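Exo-beta-1,3-glucanase (Streptomyces sp. SirexAA-E, PDB 4PEY) removes glucose units one after another from the non-reducing ends of laminarin and laminarioligosaccharides, hydrolysing beta-1,3-glucans to glucose and laminaribiose. Local coordinates at residues R374-K382 with H406-A417; A458-Q466 with V502-H510. The protein carries 1 engineered substitution. All coordinates share one frame; numbering follows the deposited sequence. Where two conformers were deposited one is given.

Overall arrangement
Both contacts join loops from successive coils of the C-terminal parallel beta-helix, on the same side of the chain's centre, and their centres lie about 17 Å apart. Contact 1 closes before contact 2 opens along the chain, yet they touch: the W412 ring, in segment 406-417, packs on contact 2, CD1 lying 3.6 Å from P464 CD and CE3 3.7 Å from A463 N. Both reach the same glucose, BGC of chain B, through H406 in contact 1 and Y461 in contact 2, their nearest side-chain atoms about 7 Å apart. Contact 2 also holds position 458, the inferred proton donor, where this variant carries an engineered alanine instead of glutamate.

Contact 1 of 2, residues R374-K382 with H406-A417; sequences RIGGAGPGK and HGEGVGWETNRA. With BGC (beta-D-glucopyranose), chain B.
The backbones of G377 and E408 meet as a single antiparallel hydrogen-bonded pair with the CA atoms 4.7 Å apart, joining loops that leave strands 367-375 and 399-403, parallel neighbours in the beta-helix. E408 N donates to G377 O at 2.8 Å, while E408 O takes G379 N and, weakly, G377 N. The chains are close enough here that a side chain on G407 or G409 would run into the facing backbone. N415 ND2 donates to I375 O at 2.9 Å, the acceptor nearly in the amide plane, and also to A404 O. With CG set between the backbone N and the carbonyl carbon (chi1 72°), the amide turns its OD1 back to G411 N in an almost straight bond (176°). Replacing N415 by an alanine would probably deprive I375 O, A404 O and G411 N of this amide. I375 CG2 rests on A417 CB at 3.9 Å. K382, extended beyond CG, lays CE 3.4 Å from both E413 O and T414 O. At the sugar end H406 gives NE2 to Q49, and its ring edge meets the glucose, CE1 standing 3.2 Å from O4 of BGC (chain B).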
loop_
_atom_site.group_PDB
_atom_site.type_symbol
_atom_site.label_atom_id
_atom_site.label_comp_id
_atom_site.label_asym_id
_atom_site.label_seq_id
_atom_site.Cartn_x
_atom_site.Cartn_y
_atom_site.Cartn_z
ATOM N N ARG A 374 -1.858 10.780 0.193
ATOM C CA ARG A 374 -3.200 11.323 0.359
ATOM C C ARG A 374 -3.245 12.754 -0.152
ATOM O O ARG A 374 -2.347 13.552 0.164
ATOM C CB ARG A 374 -3.634 11.288 1.828
ATOM C CG ARG A 374 -4.933 12.044 2.084
ATOM C CD ARG A 374 -5.451 11.797 3.493
ATOM N NE ARG A 374 -4.631 12.453 4.510
ATOM C CZ ARG A 374 -4.607 12.090 5.792
ATOM N NH1 ARG A 374 -5.353 11.067 6.203
ATOM N NH2 ARG A 374 -3.851 12.748 6.664
ATOM N N ILE A 375 -4.270 13.069 -0.948
ATOM C CA ILE A 375 -4.490 14.441 -1.398
ATOM C C ILE A 375 -5.877 14.906 -0.945
ATOM O O ILE A 375 -6.898 14.498 -1.508
ATOM C CB ILE A 375 -4.352 14.595 -2.936
ATOM C CG1 ILE A 375 -3.037 13.972 -3.433
ATOM C CG2 ILE A 375 -4.463 16.076 -3.331
ATOM C CD1 ILE A 375 -3.175 12.527 -3.903
ATOM N N GLY A 376 -5.909 15.740 0.095
ATOM C CA GLY A 376 -7.167 16.172 0.689
ATOM C C GLY A 376 -7.708 15.227 1.751
ATOM O O GLY A 376 -7.124 14.173 2.021
ATOM N N GLY A 377 -8.829 15.597 2.363
ATOM C CA GLY A 377 -9.486 14.735 3.333
ATOM C C GLY A 377 -9.313 15.189 4.770
ATOM O O GLY A 377 -10.258 15.145 5.563
ATOM N N ALA A 378 -8.095 15.603 5.112
ATOM C CA ALA A 378 -7.817 16.175 6.422
ATOM C C ALA A 378 -7.603 17.675 6.274
ATOM O O ALA A 378 -6.803 18.280 6.999
ATOM C CB ALA A 378 -6.595 15.512 7.050
ATOM N N GLY A 379 -8.326 18.262 5.324
ATOM C CA GLY A 379 -8.121 19.642 4.916
ATOM C C GLY A 379 -7.740 19.660 3.447
ATOM O O GLY A 379 -7.368 18.628 2.890
ATOM N N PRO A 380 -7.835 20.826 2.799
ATOM C CA PRO A 380 -7.521 20.865 1.366
ATOM C C PRO A 380 -6.078 20.451 1.076
ATOM O O PRO A 380 -5.170 20.769 1.846
ATOM C CB PRO A 380 -7.757 22.334 0.991
ATOM C CG PRO A 380 -7.675 23.078 2.271
ATOM C CD PRO A 380 -8.181 22.152 3.333
ATOM N N GLY A 381 -5.888 19.734 -0.026
ATOM C CA GLY A 381 -4.573 19.322 -0.483
ATOM C C GLY A 381 -4.587 19.251 -1.994
ATOM O O GLY A 381 -5.630 18.964 -2.591
ATOM N N LYS A 382 -3.445 19.535 -2.614
ATOM C CA LYS A 382 -3.317 19.524 -4.073
ATOM C C LYS A 382 -1.937 19.059 -4.517
ATOM O O LYS A 382 -0.925 19.437 -3.916
ATOM C CB LYS A 382 -3.573 20.917 -4.663
ATOM C CG LYS A 382 -5.006 21.409 -4.575
ATOM C CD LYS A 382 -5.068 22.835 -5.097
ATOM C CE LYS A 382 -6.449 23.413 -5.004
ATOM N NZ LYS A 382 -6.425 24.823 -5.457
ATOM N N HIS A 406 -13.775 11.762 0.349
ATOM C CA HIS A 406 -14.588 12.196 1.481
ATOM C C HIS A 406 -13.677 12.849 2.510
ATOM O O HIS A 406 -12.454 12.743 2.412
ATOM C CB HIS A 406 -15.359 11.018 2.095
ATOM C CG HIS A 406 -14.480 9.960 2.686
ATOM N ND1 HIS A 406 -14.009 8.887 1.955
ATOM C CD2 HIS A 406 -13.996 9.799 3.941
ATOM C CE1 HIS A 406 -13.260 8.123 2.731
ATOM N NE2 HIS A 406 -13.232 8.655 3.941
ATOM N N GLY A 407 -14.272 13.533 3.484
ATOM C CA GLY A 407 -13.512 14.268 4.473
ATOM C C GLY A 407 -13.612 15.767 4.262
ATOM O O GLY A 407 -14.522 16.258 3.586
ATOM N N GLU A 408 -12.663 16.492 4.844
ATOM C CA GLU A 408 -12.604 17.946 4.733
ATOM C C GLU A 408 -11.657 18.370 3.624
ATOM O O GLU A 408 -10.614 17.745 3.417
ATOM C CB GLU A 408 -12.155 18.567 6.059
ATOM C CG GLU A 408 -13.142 18.390 7.199
ATOM C CD GLU A 408 -14.269 19.405 7.157
ATOM O OE1 GLU A 408 -14.162 20.384 6.386
ATOM O OE2 GLU A 408 -15.262 19.227 7.897
ATOM N N GLY A 409 -12.017 19.432 2.912
ATOM C CA GLY A 409 -11.155 19.966 1.871
ATOM C C GLY A 409 -11.200 19.140 0.602
ATOM O O GLY A 409 -10.190 18.990 -0.081
ATOM N N VAL A 410 -12.381 18.615 0.286
ATOM C CA VAL A 410 -12.583 17.770 -0.889
ATOM C C VAL A 410 -13.498 18.458 -1.902
ATOM O O VAL A 410 -14.517 19.048 -1.537
ATOM C CB VAL A 410 -13.189 16.396 -0.486
ATOM C CG1 VAL A 410 -13.529 15.551 -1.711
ATOM C CG2 VAL A 410 -12.231 15.642 0.440
ATOM N N GLY A 411 -13.124 18.393 -3.174
ATOM C CA GLY A 411 -13.929 18.961 -4.239
ATOM C C GLY A 411 -13.192 18.877 -5.559
ATOM O O GLY A 411 -11.963 18.820 -5.577
ATOM N N TRP A 412 -13.940 18.897 -6.660
ATOM C CA TRP A 412 -13.370 18.741 -7.993
ATOM C C TRP A 412 -12.201 19.706 -8.226
ATOM O O TRP A 412 -11.211 19.363 -8.872
ATOM C CB TRP A 412 -14.459 18.943 -9.053
ATOM C CG TRP A 412 -13.998 18.679 -10.459
ATOM C CD1 TRP A 412 -13.920 19.586 -11.477
ATOM C CD2 TRP A 412 -13.553 17.429 -11.002
ATOM N NE1 TRP A 412 -13.458 18.984 -12.615
ATOM C CE2 TRP A 412 -13.215 17.662 -12.355
ATOM C CE3 TRP A 412 -13.407 16.140 -10.479
ATOM C CZ2 TRP A 412 -12.740 16.651 -13.194
ATOM C CZ3 TRP A 412 -12.935 15.131 -11.318
ATOM C CH2 TRP A 412 -12.610 15.394 -12.661
ATOM N N GLU A 413 -12.313 20.911 -7.682
ATOM C CA GLU A 413 -11.181 21.822 -7.740
ATOM C C GLU A 413 -10.484 21.947 -6.382
ATOM O O GLU A 413 -9.267 22.072 -6.338
ATOM C CB GLU A 413 -11.618 23.192 -8.269
ATOM C CG GLU A 413 -11.805 23.215 -9.796
ATOM C CD GLU A 413 -10.629 22.582 -10.557
ATOM O OE1 GLU A 413 -9.537 23.197 -10.620
ATOM O OE2 GLU A 413 -10.798 21.459 -11.094
ATOM N N THR A 414 -11.228 21.851 -5.284
ATOM C CA THR A 414 -10.657 22.029 -3.942
ATOM C C THR A 414 -9.494 21.078 -3.633
ATOM O O THR A 414 -8.468 21.516 -3.091
ATOM C CB THR A 414 -11.747 21.881 -2.867
ATOM O OG1 THR A 414 -12.777 22.847 -3.119
ATOM C CG2 THR A 414 -11.179 22.110 -1.464
ATOM N N ASN A 415 -9.624 19.800 -3.980
ATOM C CA ASN A 415 -8.467 18.913 -3.866
ATOM C C ASN A 415 -8.117 18.263 -5.206
ATOM O O ASN A 415 -7.835 17.066 -5.291
ATOM C CB ASN A 415 -8.657 17.847 -2.755
ATOM C CG ASN A 415 -9.660 16.745 -3.104
ATOM O OD1 ASN A 415 -10.667 16.981 -3.763
ATOM N ND2 ASN A 415 -9.392 15.530 -2.607
ATOM N N ARG A 416 -8.093 19.081 -6.253
ATOM C CA ARG A 416 -7.681 18.625 -7.570
ATOM C C ARG A 416 -6.325 17.927 -7.526
ATOM O O ARG A 416 -5.377 18.437 -6.911
ATOM C CB ARG A 416 -7.619 19.804 -8.538
ATOM C CG ARG A 416 -7.090 19.429 -9.903
ATOM C CD ARG A 416 -7.038 20.627 -10.823
ATOM N NE ARG A 416 -6.483 20.265 -12.117
ATOM C CZ ARG A 416 -6.277 21.128 -13.104
ATOM N NH1 ARG A 416 -5.764 20.711 -14.256
ATOM N NH2 ARG A 416 -6.585 22.409 -12.936
ATOM N N ALA A 417 -6.241 16.772 -8.172
ATOM C CA ALA A 417 -4.987 16.041 -8.322
ATOM C C ALA A 417 -5.091 15.272 -9.636
ATOM O O ALA A 417 -5.797 14.265 -9.713
ATOM C CB ALA A 417 -4.736 15.103 -7.129
HETATM C C2 BGC B . -13.127 3.525 -2.251
HETATM C C3 BGC B . -12.317 4.391 -1.291
HETATM C C4 BGC B . -13.241 5.363 -0.575
HETATM C C5 BGC B . -14.346 4.593 0.129
HETATM C C6 BGC B . -15.268 5.536 0.887
HETATM C C1 BGC B . -14.378 2.944 -1.587
HETATM O O2 BGC B . -12.299 2.483 -2.750
HETATM O O3 BGC B . -11.346 5.121 -2.010
HETATM O O4 BGC B . -12.519 6.149 0.344
HETATM O O5 BGC B . -15.097 3.917 -0.852
HETATM O O6 BGC B . -16.034 6.280 -0.033
HETATM O O HOH W 1 -7.473 23.436 -8.495
#

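Contact 2 of 2, residues A458-Q466 with V502-H510; sequences AKAYDAPDQ and VNPDIRQQH. Engineered in segment 458-466: A458 (natural residue Glu). With BGC (beta-D-glucopyranose), chain C; BGC (beta-D-glucopyranose), chain B.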
loop_
_atom_site.group_PDB
_atom_site.type_symbol
_atom_site.label_atom_id
_atom_site.label_comp_id
_atom_site.label_asym_id
_atom_site.label_seq_id
_atom_site.Cartn_x
_atom_site.Cartn_y
_atom_site.Cartn_z
ATOM N N ALA A 458 -10.481 3.178 -8.306
ATOM C CA ALA A 458 -11.818 3.737 -8.476
ATOM C C ALA A 458 -11.626 5.110 -9.078
ATOM O O ALA A 458 -10.701 5.831 -8.696
ATOM C CB ALA A 458 -12.583 3.812 -7.159
ATOM N N LYS A 459 -12.477 5.468 -10.034
ATOM C CA LYS A 459 -12.377 6.765 -10.692
ATOM C C LYS A 459 -12.911 7.869 -9.779
ATOM O O LYS A 459 -13.576 7.590 -8.780
ATOM C CB LYS A 459 -13.128 6.740 -12.029
ATOM C CG LYS A 459 -12.472 5.845 -13.099
ATOM C CD LYS A 459 -11.052 6.283 -13.474
ATOM C CE LYS A 459 -11.000 7.702 -14.022
ATOM N NZ LYS A 459 -9.606 8.173 -14.288
ATOM N N ALA A 460 -12.587 9.117 -10.107
ATOM C CA ALA A 460 -13.118 10.272 -9.378
ATOM C C ALA A 460 -14.643 10.222 -9.322
ATOM O O ALA A 460 -15.288 10.004 -10.344
ATOM C CB ALA A 460 -12.662 11.572 -10.036
ATOM N N TYR A 461 -15.215 10.439 -8.139
ATOM C CA TYR A 461 -16.675 10.422 -7.985
ATOM C C TYR A 461 -17.304 11.759 -8.365
ATOM O O TYR A 461 -18.511 11.832 -8.652
ATOM C CB TYR A 461 -17.091 10.105 -6.545
ATOM C CG TYR A 461 -16.606 8.797 -5.977
ATOM C CD1 TYR A 461 -16.109 7.787 -6.795
ATOM C CD2 TYR A 461 -16.659 8.568 -4.607
ATOM C CE1 TYR A 461 -15.669 6.579 -6.255
ATOM C CE2 TYR A 461 -16.228 7.375 -4.061
ATOM C CZ TYR A 461 -15.735 6.386 -4.887
ATOM O OH TYR A 461 -15.306 5.202 -4.340
ATOM N N ASP A 462 -16.498 12.816 -8.332
ATOM C CA ASP A 462 -17.045 14.167 -8.291
ATOM C C ASP A 462 -16.862 14.964 -9.584
ATOM O O ASP A 462 -17.013 16.189 -9.593
ATOM C CB ASP A 462 -16.461 14.936 -7.088
ATOM C CG ASP A 462 -14.936 14.882 -7.000
ATOM O OD1 ASP A 462 -14.280 14.177 -7.794
ATOM O OD2 ASP A 462 -14.394 15.548 -6.093
ATOM N N ALA A 463 -16.582 14.267 -10.678
ATOM C CA ALA A 463 -16.593 14.902 -11.991
ATOM C C ALA A 463 -17.968 15.529 -12.207
ATOM O O ALA A 463 -18.983 14.847 -12.089
ATOM C CB ALA A 463 -16.281 13.890 -13.082
ATOM N N PRO A 464 -18.011 16.836 -12.507
ATOM C CA PRO A 464 -19.321 17.500 -12.556
ATOM C C PRO A 464 -20.134 17.172 -13.807
ATOM O O PRO A 464 -21.371 17.215 -13.769
ATOM C CB PRO A 464 -18.962 18.992 -12.513
ATOM C CG PRO A 464 -17.563 19.076 -13.001
ATOM C CD PRO A 464 -16.892 17.796 -12.555
ATOM N N ASP A 465 -19.447 16.862 -14.901
ATOM C CA ASP A 465 -20.117 16.565 -16.157
ATOM C C ASP A 465 -19.145 15.874 -17.103
ATOM O O ASP A 465 -17.958 15.716 -16.788
ATOM C CB ASP A 465 -20.707 17.838 -16.794
ATOM C CG ASP A 465 -19.687 18.963 -16.950
ATOM O OD1 ASP A 465 -20.083 20.139 -16.782
ATOM O OD2 ASP A 465 -18.506 18.696 -17.252
ATOM N N GLN A 466 -19.659 15.440 -18.250
ATOM C CA GLN A 466 -18.854 14.725 -19.229
ATOM C C GLN A 466 -17.673 15.562 -19.729
ATOM O O GLN A 466 -16.556 15.057 -19.865
ATOM C CB GLN A 466 -19.727 14.292 -20.404
ATOM C CG GLN A 466 -19.075 13.241 -21.280
ATOM C CD GLN A 466 -18.910 11.925 -20.542
ATOM O OE1 GLN A 466 -19.890 11.368 -20.038
ATOM N NE2 GLN A 466 -17.664 11.431 -20.447
ATOM N N VAL A 502 -21.971 12.485 -8.321
ATOM C CA VAL A 502 -22.352 13.867 -8.603
ATOM C C VAL A 502 -23.133 13.944 -9.922
ATOM O O VAL A 502 -24.138 14.653 -10.016
ATOM C CB VAL A 502 -21.116 14.800 -8.652
ATOM C CG1 VAL A 502 -21.496 16.188 -9.189
ATOM C CG2 VAL A 502 -20.492 14.922 -7.260
ATOM N N ASN A 503 -22.688 13.197 -10.933
ATOM C CA ASN A 503 -23.389 13.160 -12.214
ATOM C C ASN A 503 -23.403 11.746 -12.793
ATOM O O ASN A 503 -22.503 11.357 -13.550
ATOM C CB ASN A 503 -22.754 14.135 -13.210
ATOM C CG ASN A 503 -23.612 14.352 -14.449
ATOM O OD1 ASN A 503 -24.414 13.495 -14.829
ATOM N ND2 ASN A 503 -23.440 15.503 -15.088
ATOM N N PRO A 504 -24.432 10.966 -12.438
ATOM C CA PRO A 504 -24.447 9.553 -12.837
ATOM C C PRO A 504 -24.770 9.321 -14.309
ATOM O O PRO A 504 -24.827 8.162 -14.728
ATOM C CB PRO A 504 -25.529 8.943 -11.932
ATOM C CG PRO A 504 -26.401 10.090 -11.558
ATOM C CD PRO A 504 -25.492 11.283 -11.467
ATOM N N ASP A 505 -24.956 10.384 -15.087
ATOM C CA ASP A 505 -25.125 10.226 -16.532
ATOM C C ASP A 505 -23.790 10.105 -17.268
ATOM O O ASP A 505 -23.756 9.825 -18.470
ATOM C CB ASP A 505 -25.921 11.386 -17.116
ATOM C CG ASP A 505 -27.337 11.424 -16.606
ATOM O OD1 ASP A 505 -27.872 10.343 -16.274
ATOM O OD2 ASP A 505 -27.914 12.527 -16.539
ATOM N N ILE A 506 -22.696 10.305 -16.543
ATOM C CA ILE A 506 -21.363 10.258 -17.132
ATOM C C ILE A 506 -21.006 8.868 -17.668
ATOM O O ILE A 506 -21.466 7.837 -17.155
ATOM C CB ILE A 506 -20.315 10.751 -16.095
ATOM C CG1 ILE A 506 -20.400 12.280 -16.001
ATOM C CG2 ILE A 506 -18.874 10.332 -16.449
ATOM C CD1 ILE A 506 -19.568 12.893 -14.901
ATOM N N ARG A 507 -20.224 8.866 -18.742
ATOM C CA ARG A 507 -19.646 7.659 -19.317
ATOM C C ARG A 507 -18.121 7.706 -19.246
ATOM O O ARG A 507 -17.503 8.735 -19.542
ATOM C CB ARG A 507 -20.087 7.493 -20.773
ATOM C CG ARG A 507 -21.565 7.182 -20.910
ATOM C CD ARG A 507 -21.904 5.861 -20.231
ATOM N NE ARG A 507 -23.317 5.506 -20.358
ATOM C CZ ARG A 507 -24.240 5.694 -19.417
ATOM N NH1 ARG A 507 -23.920 6.232 -18.241
ATOM N NH2 ARG A 507 -25.494 5.319 -19.646
ATOM N N GLN A 508 -17.533 6.580 -18.857
ATOM C CA GLN A 508 -16.085 6.397 -18.820
ATOM C C GLN A 508 -15.757 5.446 -19.961
ATOM O O GLN A 508 -16.247 4.324 -19.962
ATOM C CB GLN A 508 -15.652 5.820 -17.467
ATOM C CG GLN A 508 -14.176 5.427 -17.360
ATOM C CD GLN A 508 -13.251 6.613 -17.122
ATOM O OE1 GLN A 508 -13.660 7.652 -16.587
ATOM N NE2 GLN A 508 -11.991 6.461 -17.513
ATOM N N GLN A 509 -14.977 5.873 -20.952
ATOM C CA GLN A 509 -14.813 5.021 -22.133
ATOM C C GLN A 509 -14.194 3.667 -21.782
ATOM O O GLN A 509 -14.629 2.626 -22.285
ATOM C CB GLN A 509 -13.972 5.723 -23.196
ATOM C CG GLN A 509 -14.048 5.080 -24.560
ATOM C CD GLN A 509 -13.772 6.074 -25.686
ATOM O OE1 GLN A 509 -14.193 7.232 -25.637
ATOM N NE2 GLN A 509 -13.069 5.622 -26.700
ATOM N N HIS A 510 -13.195 3.673 -20.905
ATOM C CA HIS A 510 -12.525 2.435 -20.523
ATOM C C HIS A 510 -11.780 2.581 -19.202
ATOM O O HIS A 510 -11.503 3.696 -18.744
ATOM C CB HIS A 510 -11.546 1.997 -21.619
ATOM C CG HIS A 510 -10.680 3.106 -22.137
ATOM N ND1 HIS A 510 -10.558 3.388 -23.481
ATOM C CD2 HIS A 510 -9.908 4.015 -21.490
ATOM C CE1 HIS A 510 -9.735 4.413 -23.642
ATOM N NE2 HIS A 510 -9.332 4.815 -22.450
HETATM C C2 BGC C . -16.895 0.814 -2.650
HETATM C C3 BGC C . -16.601 2.231 -2.176
HETATM C C4 BGC C . -17.578 3.202 -2.821
HETATM C C5 BGC C . -19.001 2.741 -2.551
HETATM C C6 BGC C . -19.997 3.699 -3.192
HETATM C C1 BGC C . -18.369 0.459 -2.500
HETATM O O2 BGC C . -16.138 -0.086 -1.867
HETATM O O3 BGC C . -15.245 2.488 -2.600
HETATM O O4 BGC C . -17.345 4.500 -2.311
HETATM O O5 BGC C . -19.179 1.449 -3.105
HETATM O O6 BGC C . -21.311 3.286 -2.874
HETATM C C2 BGC B . -13.127 3.525 -2.251
HETATM C C3 BGC B . -12.317 4.391 -1.291
HETATM C C4 BGC B . -13.241 5.363 -0.575
HETATM C C5 BGC B . -14.346 4.593 0.129
HETATM C C6 BGC B . -15.268 5.536 0.887
HETATM C C1 BGC B . -14.378 2.944 -1.587
HETATM O O2 BGC B . -12.299 2.483 -2.750
HETATM O O3 BGC B . -11.346 5.121 -2.010
HETATM O O4 BGC B . -12.519 6.149 0.344
HETATM O O5 BGC B . -15.097 3.917 -0.852
HETATM O O6 BGC B . -16.034 6.280 -0.033
HETATM O O HOH W 2 -19.808 12.451 -11.063
HETATM O O HOH W 3 -22.546 11.252 -20.612
#
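Without a backbone-to-backbone hydrogen bond between them, segments 458-466 and 502-510 run alongside each other, the CA atoms of D462 and V502 5.3 Å apart and Q466 facing I506; a type I turn from N503 to I506 shapes the second. Q466 is held by two hydrogen bonds. Its CG is anti to the backbone N (chi1 -165°) and the chain bends at chi2, which lays the amide against the backbone of R507. OE1 accepts R507 N at 2.8 Å on a lone pair, and NE2 donates to R507 O at 2.8 Å, so the pair fixes the rotation of the amide. A water joins Q466 OE1 to D505 O as well. N503 works in both directions: ND2 donates to P464 O at 3.0 Å, the acceptor lying in the amide plane, while OD1 accepts D505 N in an Asx turn. Another water links Y461 O and A463 O to N503 N. Between these polar ties I506 pushes CD1 against A463, 3.9 Å from its CB and 3.5 Å from its O, and V502 lays CG2 on D462 CA at 3.7 Å. Nearer strand 450-458, K459 and Q508 cross at about a right angle, CE against the amide; K459 NZ goes on to a salt bridge with D442, and both side chains donate to Y477 O. D462, through OD2, pairs with R403, a substrate-binding residue. The Y461 ring reaches the sugar instead of 502-510: H437 and Y499 meet it edge-to-face, and its OH is 3.0 Å from O4 of BGC (chain C). These are loops between coils of a beta-helix beside the glucan-binding pocket of a family 55 enzyme, to which Y461 contributes, with the engineered A458 at the position inferred to carry the proton donor, a glutamate in the natural enzyme.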